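Local coordinates for major capsid protein (PDB 5TIP), which self-assembles as trimers into the large icosahedral capsid of a chlorella virus, forming the bulk of its glycoprotein shell, at residues Q43-S48 with M201-D206; V70-L75 with R145-L150; D94-I99 with K173-L178. All coordinates share one frame; numbering follows the deposited sequence.

Contact 1 of 3, residues Q43-S48 with M201-D206; sequences QTINGS and MSVWVD
Ile-45 and Gln-43 both pack against Val-203, and each reaches one further residue, Met-201 and Val-205 respectively. The tight part is apolar. CD1 of Ile-45 enters between Met-201 and Val-203, 3.7 Å from Met-201 CG and 3.7 Å from Val-203 CG2. It also lies 3.5 Å from the carbonyl O of Met-201. CG1 of Ile-45 sits anti to its own carbonyl carbon (chi1 -62°) and the chain runs straight on, which carries CD1 down to the strand. Two residues earlier, Gln-43 donates its backbone N to Val-203 O at 2.8 Å. Its CG rests against CG2 of Val-205, 3.6 Å away. The chain bends at chi2 (-64°), and the amide end bonds to Tyr-207 OH through NE2 and to the backbone N of Ser-60 through OE1. Both ends of the amide are thus held, which fixes its rotation.

The other side is loose. Past Ile-45, the exposed residues Asn-46, Gly-47 and Ser-48 veer off from the strand. A water accepts from Val-203 N at 3.1 Å, but its link to Gln-43 is doubtful. Trp-204 points away from the loop and makes a cation-pi contact with Arg-328 of the second subunit. The chemistry implies that the pairing of strands 36-42 and 200-210 runs out here: one direct backbone bond remains, then the apolar contact of Ile-45.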
loop_
_atom_site.group_PDB
_atom_site.type_symbol
_atom_site.label_atom_id
_atom_site.label_comp_id
_atom_site.label_asym_id
_atom_site.label_seq_id
_atom_site.Cartn_x
_atom_site.Cartn_y
_atom_site.Cartn_z
ATOM N N GLN A 43 -21.128 24.121 6.351
ATOM C CA GLN A 43 -20.817 25.458 6.826
ATOM C C GLN A 43 -21.409 26.508 5.896
ATOM O O GLN A 43 -21.768 26.230 4.748
ATOM C CB GLN A 43 -19.303 25.668 6.936
ATOM C CG GLN A 43 -18.593 24.668 7.827
ATOM C CD GLN A 43 -19.035 24.757 9.273
ATOM O OE1 GLN A 43 -18.968 25.820 9.891
ATOM N NE2 GLN A 43 -19.488 23.638 9.823
ATOM N N THR A 44 -21.500 27.731 6.410
ATOM C CA THR A 44 -21.951 28.873 5.627
ATOM C C THR A 44 -20.743 29.557 5.000
ATOM O O THR A 44 -19.779 29.888 5.698
ATOM C CB THR A 44 -22.726 29.859 6.503
ATOM O OG1 THR A 44 -23.859 29.200 7.084
ATOM C CG2 THR A 44 -23.206 31.043 5.677
ATOM N N ILE A 45 -20.795 29.760 3.688
ATOM C CA ILE A 45 -19.714 30.398 2.946
ATOM C C ILE A 45 -20.055 31.871 2.773
ATOM O O ILE A 45 -21.126 32.214 2.257
ATOM C CB ILE A 45 -19.493 29.714 1.587
ATOM C CG1 ILE A 45 -19.091 28.251 1.785
ATOM C CG2 ILE A 45 -18.431 30.453 0.786
ATOM C CD1 ILE A 45 -18.810 27.515 0.495
ATOM N N ASN A 46 -19.145 32.742 3.204
ATOM C CA ASN A 46 -19.318 34.184 3.097
ATOM C C ASN A 46 -18.588 34.697 1.864
ATOM O O ASN A 46 -17.400 34.415 1.677
ATOM C CB ASN A 46 -18.799 34.891 4.351
ATOM C CG ASN A 46 -19.582 34.520 5.599
ATOM O OD1 ASN A 46 -19.017 34.036 6.580
ATOM N ND2 ASN A 46 -20.891 34.746 5.564
ATOM N N GLY A 47 -19.297 35.440 1.028
ATOM C CA GLY A 47 -18.744 35.967 -0.202
ATOM C C GLY A 47 -19.380 35.335 -1.429
ATOM O O GLY A 47 -20.177 34.398 -1.353
ATOM N N SER A 48 -19.012 35.887 -2.582
ATOM C CA SER A 48 -19.514 35.410 -3.863
ATOM C C SER A 48 -18.559 34.362 -4.419
ATOM O O SER A 48 -17.400 34.668 -4.723
ATOM C CB SER A 48 -19.673 36.568 -4.847
ATOM O OG SER A 48 -20.639 37.494 -4.383
ATOM N N MET A 201 -19.740 25.832 -4.592
ATOM C CA MET A 201 -18.865 25.419 -3.507
ATOM C C MET A 201 -19.670 25.185 -2.239
ATOM O O MET A 201 -20.676 25.855 -1.986
ATOM C CB MET A 201 -17.773 26.462 -3.228
ATOM C CG MET A 201 -16.754 26.019 -2.187
ATOM S SD MET A 201 -15.661 27.340 -1.643
ATOM C CE MET A 201 -15.575 28.324 -3.126
ATOM N N SER A 202 -19.216 24.217 -1.446
ATOM C CA SER A 202 -19.747 23.986 -0.114
ATOM C C SER A 202 -18.624 23.452 0.763
ATOM O O SER A 202 -17.742 22.728 0.294
ATOM C CB SER A 202 -20.931 23.012 -0.131
ATOM O OG SER A 202 -20.555 21.755 -0.663
ATOM N N VAL A 203 -18.661 23.824 2.039
ATOM C CA VAL A 203 -17.646 23.432 3.009
ATOM C C VAL A 203 -18.312 22.554 4.056
ATOM O O VAL A 203 -19.358 22.921 4.606
ATOM C CB VAL A 203 -16.979 24.657 3.661
ATOM C CG1 VAL A 203 -15.904 24.217 4.642
ATOM C CG2 VAL A 203 -16.395 25.571 2.596
ATOM N N TRP A 204 -17.713 21.398 4.325
ATOM C CA TRP A 204 -18.244 20.444 5.287
ATOM C C TRP A 204 -17.184 20.148 6.337
ATOM O O TRP A 204 -16.027 19.880 5.997
ATOM C CB TRP A 204 -18.688 19.158 4.587
ATOM C CG TRP A 204 -19.850 19.369 3.666
ATOM C CD1 TRP A 204 -19.813 19.898 2.408
ATOM C CD2 TRP A 204 -21.223 19.068 3.933
ATOM N NE1 TRP A 204 -21.077 19.940 1.875
ATOM C CE2 TRP A 204 -21.961 19.435 2.792
ATOM C CE3 TRP A 204 -21.901 18.520 5.027
ATOM C CZ2 TRP A 204 -23.340 19.273 2.712
ATOM C CZ3 TRP A 204 -23.269 18.361 4.946
ATOM C CH2 TRP A 204 -23.975 18.736 3.797
ATOM N N VAL A 205 -17.579 20.203 7.606
ATOM C CA VAL A 205 -16.678 19.997 8.734
ATOM C C VAL A 205 -17.194 18.823 9.556
ATOM O O VAL A 205 -18.391 18.746 9.853
ATOM C CB VAL A 205 -16.556 21.265 9.600
ATOM C CG1 VAL A 205 -15.694 20.999 10.822
ATOM C CG2 VAL A 205 -15.977 22.405 8.781
ATOM N N ASP A 206 -16.292 17.913 9.916
ATOM C CA ASP A 206 -16.633 16.759 10.740
ATOM C C ASP A 206 -16.478 17.122 12.211
ATOM O O ASP A 206 -15.379 17.464 12.658
ATOM C CB ASP A 206 -15.749 15.563 10.387
ATOM C CG ASP A 206 -16.152 14.904 9.082
ATOM O OD1 ASP A 206 -16.140 15.588 8.038
ATOM O OD2 ASP A 206 -16.473 13.696 9.101
HETATM O O HOH W 1 -21.258 25.339 2.554
#

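Contact 2 of 3, residues V70-L75 with R145-L150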
loop_
_atom_site.group_PDB
_atom_site.type_symbol
_atom_site.label_atom_id
_atom_site.label_comp_id
_atom_site.label_asym_id
_atom_site.label_seq_id
_atom_site.Cartn_x
_atom_site.Cartn_y
_atom_site.Cartn_z
ATOM N N VAL A 70 -13.788 19.019 4.367
ATOM C CA VAL A 70 -13.820 18.744 2.936
ATOM C C VAL A 70 -14.501 19.907 2.226
ATOM O O VAL A 70 -15.539 20.403 2.678
ATOM C CB VAL A 70 -14.544 17.417 2.625
ATOM C CG1 VAL A 70 -14.556 17.150 1.129
ATOM C CG2 VAL A 70 -13.884 16.266 3.366
ATOM N N VAL A 71 -13.911 20.339 1.115
ATOM C CA VAL A 71 -14.482 21.373 0.260
ATOM C C VAL A 71 -15.054 20.694 -0.976
ATOM O O VAL A 71 -14.325 20.026 -1.720
ATOM C CB VAL A 71 -13.435 22.429 -0.127
ATOM C CG1 VAL A 71 -14.045 23.465 -1.062
ATOM C CG2 VAL A 71 -12.861 23.090 1.117
ATOM N N GLU A 72 -16.355 20.852 -1.193
ATOM C CA GLU A 72 -17.025 20.266 -2.345
ATOM C C GLU A 72 -17.121 21.292 -3.466
ATOM O O GLU A 72 -17.529 22.435 -3.237
ATOM C CB GLU A 72 -18.419 19.760 -1.970
ATOM C CG GLU A 72 -18.410 18.605 -0.978
ATOM C CD GLU A 72 -19.778 17.978 -0.792
ATOM O OE1 GLU A 72 -20.721 18.384 -1.502
ATOM O OE2 GLU A 72 -19.914 17.083 0.070
ATOM N N PHE A 73 -16.743 20.878 -4.674
ATOM C CA PHE A 73 -16.911 21.682 -5.873
ATOM C C PHE A 73 -17.749 20.919 -6.890
ATOM O O PHE A 73 -17.732 19.686 -6.935
ATOM C CB PHE A 73 -15.570 22.058 -6.519
ATOM C CG PHE A 73 -14.781 23.076 -5.751
ATOM C CD1 PHE A 73 -15.281 24.352 -5.549
ATOM C CD2 PHE A 73 -13.517 22.774 -5.269
ATOM C CE1 PHE A 73 -14.549 25.297 -4.855
ATOM C CE2 PHE A 73 -12.780 23.715 -4.575
ATOM C CZ PHE A 73 -13.297 24.979 -4.368
ATOM N N VAL A 74 -18.484 21.669 -7.705
ATOM C CA VAL A 74 -19.203 21.124 -8.849
ATOM C C VAL A 74 -18.727 21.870 -10.086
ATOM O O VAL A 74 -18.947 23.081 -10.210
ATOM C CB VAL A 74 -20.724 21.248 -8.682
ATOM C CG1 VAL A 74 -21.425 20.713 -9.910
ATOM C CG2 VAL A 74 -21.183 20.509 -7.435
ATOM N N LEU A 75 -18.074 21.150 -10.996
ATOM C CA LEU A 75 -17.469 21.742 -12.179
ATOM C C LEU A 75 -17.986 21.056 -13.435
ATOM O O LEU A 75 -18.371 19.884 -13.411
ATOM C CB LEU A 75 -15.939 21.640 -12.136
ATOM C CG LEU A 75 -15.234 22.227 -10.914
ATOM C CD1 LEU A 75 -13.733 22.008 -11.005
ATOM C CD2 LEU A 75 -15.547 23.702 -10.797
ATOM N N ARG A 145 -19.098 16.247 -9.276
ATOM C CA ARG A 145 -18.865 16.820 -7.959
ATOM C C ARG A 145 -17.496 16.388 -7.454
ATOM O O ARG A 145 -17.153 15.203 -7.508
ATOM C CB ARG A 145 -19.950 16.391 -6.972
ATOM C CG ARG A 145 -19.752 16.944 -5.569
ATOM C CD ARG A 145 -20.956 16.668 -4.690
ATOM N NE ARG A 145 -22.176 17.215 -5.274
ATOM C CZ ARG A 145 -22.666 18.414 -4.988
ATOM N NH1 ARG A 145 -22.042 19.198 -4.121
ATOM N NH2 ARG A 145 -23.782 18.831 -5.570
ATOM N N PHE A 146 -16.724 17.349 -6.963
ATOM C CA PHE A 146 -15.372 17.100 -6.494
ATOM C C PHE A 146 -15.289 17.329 -4.992
ATOM O O PHE A 146 -16.061 18.100 -4.418
ATOM C CB PHE A 146 -14.364 18.001 -7.208
ATOM C CG PHE A 146 -14.314 17.803 -8.696
ATOM C CD1 PHE A 146 -13.558 16.780 -9.244
ATOM C CD2 PHE A 146 -15.006 18.646 -9.547
ATOM C CE1 PHE A 146 -13.503 16.594 -10.613
ATOM C CE2 PHE A 146 -14.953 18.466 -10.918
ATOM C CZ PHE A 146 -14.199 17.438 -11.451
ATOM N N TYR A 147 -14.332 16.652 -4.363
ATOM C CA TYR A 147 -14.127 16.724 -2.919
ATOM C C TYR A 147 -12.649 16.975 -2.664
ATOM O O TYR A 147 -11.816 16.097 -2.911
ATOM C CB TYR A 147 -14.580 15.438 -2.231
ATOM C CG TYR A 147 -16.001 15.020 -2.534
ATOM C CD1 TYR A 147 -16.291 14.219 -3.630
ATOM C CD2 TYR A 147 -17.048 15.401 -1.709
ATOM C CE1 TYR A 147 -17.586 13.824 -3.904
ATOM C CE2 TYR A 147 -18.345 15.008 -1.972
ATOM C CZ TYR A 147 -18.608 14.221 -3.069
ATOM O OH TYR A 147 -19.900 13.831 -3.334
ATOM N N VAL A 148 -12.321 18.164 -2.168
ATOM C CA VAL A 148 -10.940 18.533 -1.870
ATOM C C VAL A 148 -10.757 18.448 -0.356
ATOM O O VAL A 148 -11.302 19.296 0.370
ATOM C CB VAL A 148 -10.603 19.934 -2.393
ATOM C CG1 VAL A 148 -9.130 20.236 -2.175
ATOM C CG2 VAL A 148 -10.961 20.048 -3.867
ATOM N N PRO A 149 -10.026 17.458 0.159
ATOM C CA PRO A 149 -9.824 17.362 1.611
ATOM C C PRO A 149 -8.670 18.252 2.059
ATOM O O PRO A 149 -7.599 18.259 1.449
ATOM C CB PRO A 149 -9.502 15.880 1.825
ATOM C CG PRO A 149 -8.837 15.473 0.546
ATOM C CD PRO A 149 -9.456 16.303 -0.558
ATOM N N LEU A 150 -8.895 19.005 3.130
ATOM C CA LEU A 150 -7.845 19.840 3.688
ATOM C C LEU A 150 -6.886 18.989 4.509
ATOM O O LEU A 150 -7.253 17.937 5.040
ATOM C CB LEU A 150 -8.438 20.953 4.555
ATOM C CG LEU A 150 -9.366 21.946 3.853
ATOM C CD1 LEU A 150 -9.732 23.093 4.785
ATOM C CD2 LEU A 150 -8.740 22.471 2.568
HETATM O O HOH W 2 -21.948 15.458 -1.166
#
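Glu-72 has CG anti to its carbonyl carbon (chi1 -65°) and an extended chain, while Arg-145 starts anti to its backbone N and bends at chi3 (-57°); these torsions bring carboxylate and guanidinium together. Their salt bridge, Arg-145 NH1 to Glu-72 OE1 at 3.0 Å, is weak as a hydrogen bond. The two planes are steeply turned against each other, 69° apart. CG2 of Val-74 covers one guanidinium face, 3.5 Å from CZ of Arg-145. Glu-72 also runs alongside Tyr-147, with OE2 at the ring edge, 3.3 Å from CE2. In this trimer these polar ends have partners in the second subunit: Arg-328 for Glu-72, Glu-400 for Arg-145 and Ser-331 for Tyr-147.

Val-71, Phe-73, Phe-146 and Val-148 form the apolar face. Beside them, CB of Leu-75 meets the edge of the Phe-146 ring, 3.5 Å from CE2. Val-148 CG2 lies at the edge of the Phe-73 ring, 4.0 Å from CD2. Val-71 N donates to Val-148 O at 2.9 Å, and Val-148 N to Val-71 O at 2.8 Å, both nearly straight. An antiparallel pair with an apolar face packed towards a second sheet is typical of a jelly roll, as in the double jelly-roll capsid proteins.

Contact 3 of 3, residues D94-I99 with K173-L178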
loop_
_atom_site.group_PDB
_atom_site.type_symbol
_atom_site.label_atom_id
_atom_site.label_comp_id
_atom_site.label_asym_id
_atom_site.label_seq_id
_atom_site.Cartn_x
_atom_site.Cartn_y
_atom_site.Cartn_z
ATOM N N ASP A 94 -5.531 28.826 -2.516
ATOM C CA ASP A 94 -4.915 28.818 -1.198
ATOM C C ASP A 94 -6.010 28.792 -0.143
ATOM O O ASP A 94 -7.126 29.266 -0.375
ATOM C CB ASP A 94 -3.981 30.021 -0.986
ATOM C CG ASP A 94 -4.674 31.357 -1.196
ATOM O OD1 ASP A 94 -5.485 31.756 -0.334
ATOM O OD2 ASP A 94 -4.389 32.018 -2.218
ATOM N N VAL A 95 -5.676 28.228 1.015
ATOM C CA VAL A 95 -6.596 28.134 2.142
ATOM C C VAL A 95 -5.825 28.462 3.413
ATOM O O VAL A 95 -4.725 27.946 3.632
ATOM C CB VAL A 95 -7.259 26.743 2.231
ATOM C CG1 VAL A 95 -6.217 25.638 2.133
ATOM C CG2 VAL A 95 -8.076 26.615 3.508
ATOM N N GLU A 96 -6.389 29.345 4.234
ATOM C CA GLU A 96 -5.742 29.850 5.437
ATOM C C GLU A 96 -6.562 29.470 6.661
ATOM O O GLU A 96 -7.781 29.670 6.682
ATOM C CB GLU A 96 -5.579 31.370 5.363
ATOM C CG GLU A 96 -4.909 31.995 6.570
ATOM C CD GLU A 96 -4.876 33.506 6.486
ATOM O OE1 GLU A 96 -5.447 34.059 5.522
ATOM O OE2 GLU A 96 -4.288 34.143 7.383
ATOM N N LEU A 97 -5.895 28.922 7.673
ATOM C CA LEU A 97 -6.527 28.568 8.937
ATOM C C LEU A 97 -6.247 29.658 9.964
ATOM O O LEU A 97 -5.093 30.054 10.157
ATOM C CB LEU A 97 -6.020 27.218 9.444
ATOM C CG LEU A 97 -6.516 26.820 10.835
ATOM C CD1 LEU A 97 -8.013 26.552 10.809
ATOM C CD2 LEU A 97 -5.757 25.612 11.357
ATOM N N GLU A 98 -7.301 30.139 10.623
ATOM C CA GLU A 98 -7.205 31.253 11.559
ATOM C C GLU A 98 -7.947 30.923 12.845
ATOM O O GLU A 98 -9.098 30.477 12.802
ATOM C CB GLU A 98 -7.780 32.530 10.935
ATOM C CG GLU A 98 -7.755 33.740 11.846
ATOM C CD GLU A 98 -8.463 34.936 11.239
ATOM O OE1 GLU A 98 -7.898 35.561 10.316
ATOM O OE2 GLU A 98 -9.591 35.244 11.680
ATOM N N ILE A 99 -7.291 31.149 13.982
ATOM C CA ILE A 99 -7.891 30.976 15.303
ATOM C C ILE A 99 -7.758 32.290 16.059
ATOM O O ILE A 99 -6.638 32.751 16.320
ATOM C CB ILE A 99 -7.243 29.829 16.094
ATOM C CG1 ILE A 99 -7.449 28.490 15.384
ATOM C CG2 ILE A 99 -7.799 29.781 17.511
ATOM C CD1 ILE A 99 -6.795 27.322 16.095
ATOM N N LYS A 173 -11.684 30.304 11.669
ATOM C CA LYS A 173 -12.108 30.708 10.339
ATOM C C LYS A 173 -11.192 30.107 9.282
ATOM O O LYS A 173 -10.010 29.850 9.529
ATOM C CB LYS A 173 -12.133 32.237 10.201
ATOM C CG LYS A 173 -13.157 32.914 11.098
ATOM C CD LYS A 173 -13.281 34.393 10.780
ATOM C CE LYS A 173 -13.836 34.602 9.382
ATOM N NZ LYS A 173 -13.898 36.044 9.019
ATOM N N LEU A 174 -11.758 29.893 8.097
ATOM C CA LEU A 174 -11.023 29.445 6.921
ATOM C C LEU A 174 -11.203 30.476 5.818
ATOM O O LEU A 174 -12.329 30.900 5.543
ATOM C CB LEU A 174 -11.513 28.076 6.444
ATOM C CG LEU A 174 -11.239 26.873 7.342
ATOM C CD1 LEU A 174 -12.046 25.679 6.868
ATOM C CD2 LEU A 174 -9.755 26.551 7.351
ATOM N N TYR A 175 -10.100 30.880 5.196
ATOM C CA TYR A 175 -10.117 31.873 4.127
ATOM C C TYR A 175 -9.694 31.195 2.831
ATOM O O TYR A 175 -8.541 30.773 2.693
ATOM C CB TYR A 175 -9.199 33.046 4.464
ATOM C CG TYR A 175 -9.678 33.849 5.649
ATOM C CD1 TYR A 175 -10.589 34.886 5.491
ATOM C CD2 TYR A 175 -9.230 33.562 6.930
ATOM C CE1 TYR A 175 -11.035 35.616 6.577
ATOM C CE2 TYR A 175 -9.668 34.284 8.019
ATOM C CZ TYR A 175 -10.569 35.310 7.840
ATOM O OH TYR A 175 -11.004 36.032 8.927
ATOM N N PHE A 176 -10.621 31.093 1.887
ATOM C CA PHE A 176 -10.359 30.451 0.610
ATOM C C PHE A 176 -10.116 31.493 -0.474
ATOM O O PHE A 176 -10.701 32.578 -0.463
ATOM C CB PHE A 176 -11.522 29.542 0.206
ATOM C CG PHE A 176 -11.822 28.462 1.204
ATOM C CD1 PHE A 176 -11.165 27.245 1.147
ATOM C CD2 PHE A 176 -12.767 28.661 2.196
ATOM C CE1 PHE A 176 -11.439 26.248 2.061
ATOM C CE2 PHE A 176 -13.046 27.667 3.114
ATOM C CZ PHE A 176 -12.382 26.459 3.045
ATOM N N THR A 177 -9.248 31.144 -1.419
ATOM C CA THR A 177 -9.017 31.938 -2.619
ATOM C C THR A 177 -9.151 31.013 -3.816
ATOM O O THR A 177 -8.436 30.011 -3.908
ATOM C CB THR A 177 -7.633 32.593 -2.602
ATOM O OG1 THR A 177 -7.527 33.471 -1.475
ATOM C CG2 THR A 177 -7.398 33.383 -3.881
ATOM N N LEU A 178 -10.071 31.337 -4.720
ATOM C CA LEU A 178 -10.323 30.497 -5.880
ATOM C C LEU A 178 -9.448 30.922 -7.048
ATOM O O LEU A 178 -9.214 32.115 -7.265
ATOM C CB LEU A 178 -11.794 30.552 -6.289
ATOM C CG LEU A 178 -12.805 30.056 -5.261
ATOM C CD1 LEU A 178 -14.166 29.929 -5.917
ATOM C CD2 LEU A 178 -12.356 28.732 -4.663
#
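Tyr-175 reaches across the strand pair to Glu-98, and this polar cluster depends on how three side chains are turned. Glu-98 has CG anti to its backbone N (chi1 179°). Its extended chain crosses Tyr-175 obliquely, with carboxylate and ring planes 51° apart. Tyr-175 OH donates to Glu-98 OE2 at 3.2 Å, from above the carboxylate plane. Glu-98 CB lies at the ring edge, in plane, while OE1 comes obliquely to within 3.2 Å of Tyr-175 CE2. The end of Lys-173 leads away from the partner strand. Its NZ donates to Tyr-175 OH at 2.9 Å, so the hydroxyl links lysine and glutamate, whose charged atoms do not touch.

At the other end, Asp-94 holds CG between its backbone N and carbonyl carbon, the crowded position (chi1 56°). This turns the carboxylate over to Thr-177. OG1 of Thr-177 donates to OD1 of Asp-94 at 2.9 Å on the syn side, 27° out of the carboxylate plane, and Lys-54 bonds to the same OG1. Glu-96 pairs with Arg-103.

The opposite face is apolar. Val-95 CG2 lies 3.7 Å from Phe-176 CE1, and Leu-97 CD1 is 3.9 Å from Leu-174 CD2. Leu-174 and Phe-176 pack on Ile-69 and Val-71 of strand 65-76, in the other sheet. The two strands form the middle of a four-stranded antiparallel sheet, with strand 54-58 beside 172-178 and strand 102-108 beside 92-99.

All three contacts lie in the N-terminal jelly roll. Contacts 1 and 2 have centres about 11 Å apart and share a sheet, where strands 200-210 and 65-76 are neighbours, joined by Ser-202 O to Glu-72 N. Contact 3 belongs to the facing four-stranded sheet, with its centre about 11 Å from that of contact 1 and about 15 Å from that of contact 2. Val-71 and Phe-73 pack on Phe-176 and Leu-178 between the sheets. Along the chain, contact 1 spans the other two, whose segments alternate: 70-75, 94-99, 145-150, 173-178. This interleaving ties distant sequence into one sandwich. Contacts 1 and 2 also meet the second subunit, so their sheet lies at a subunit interface of the trimer.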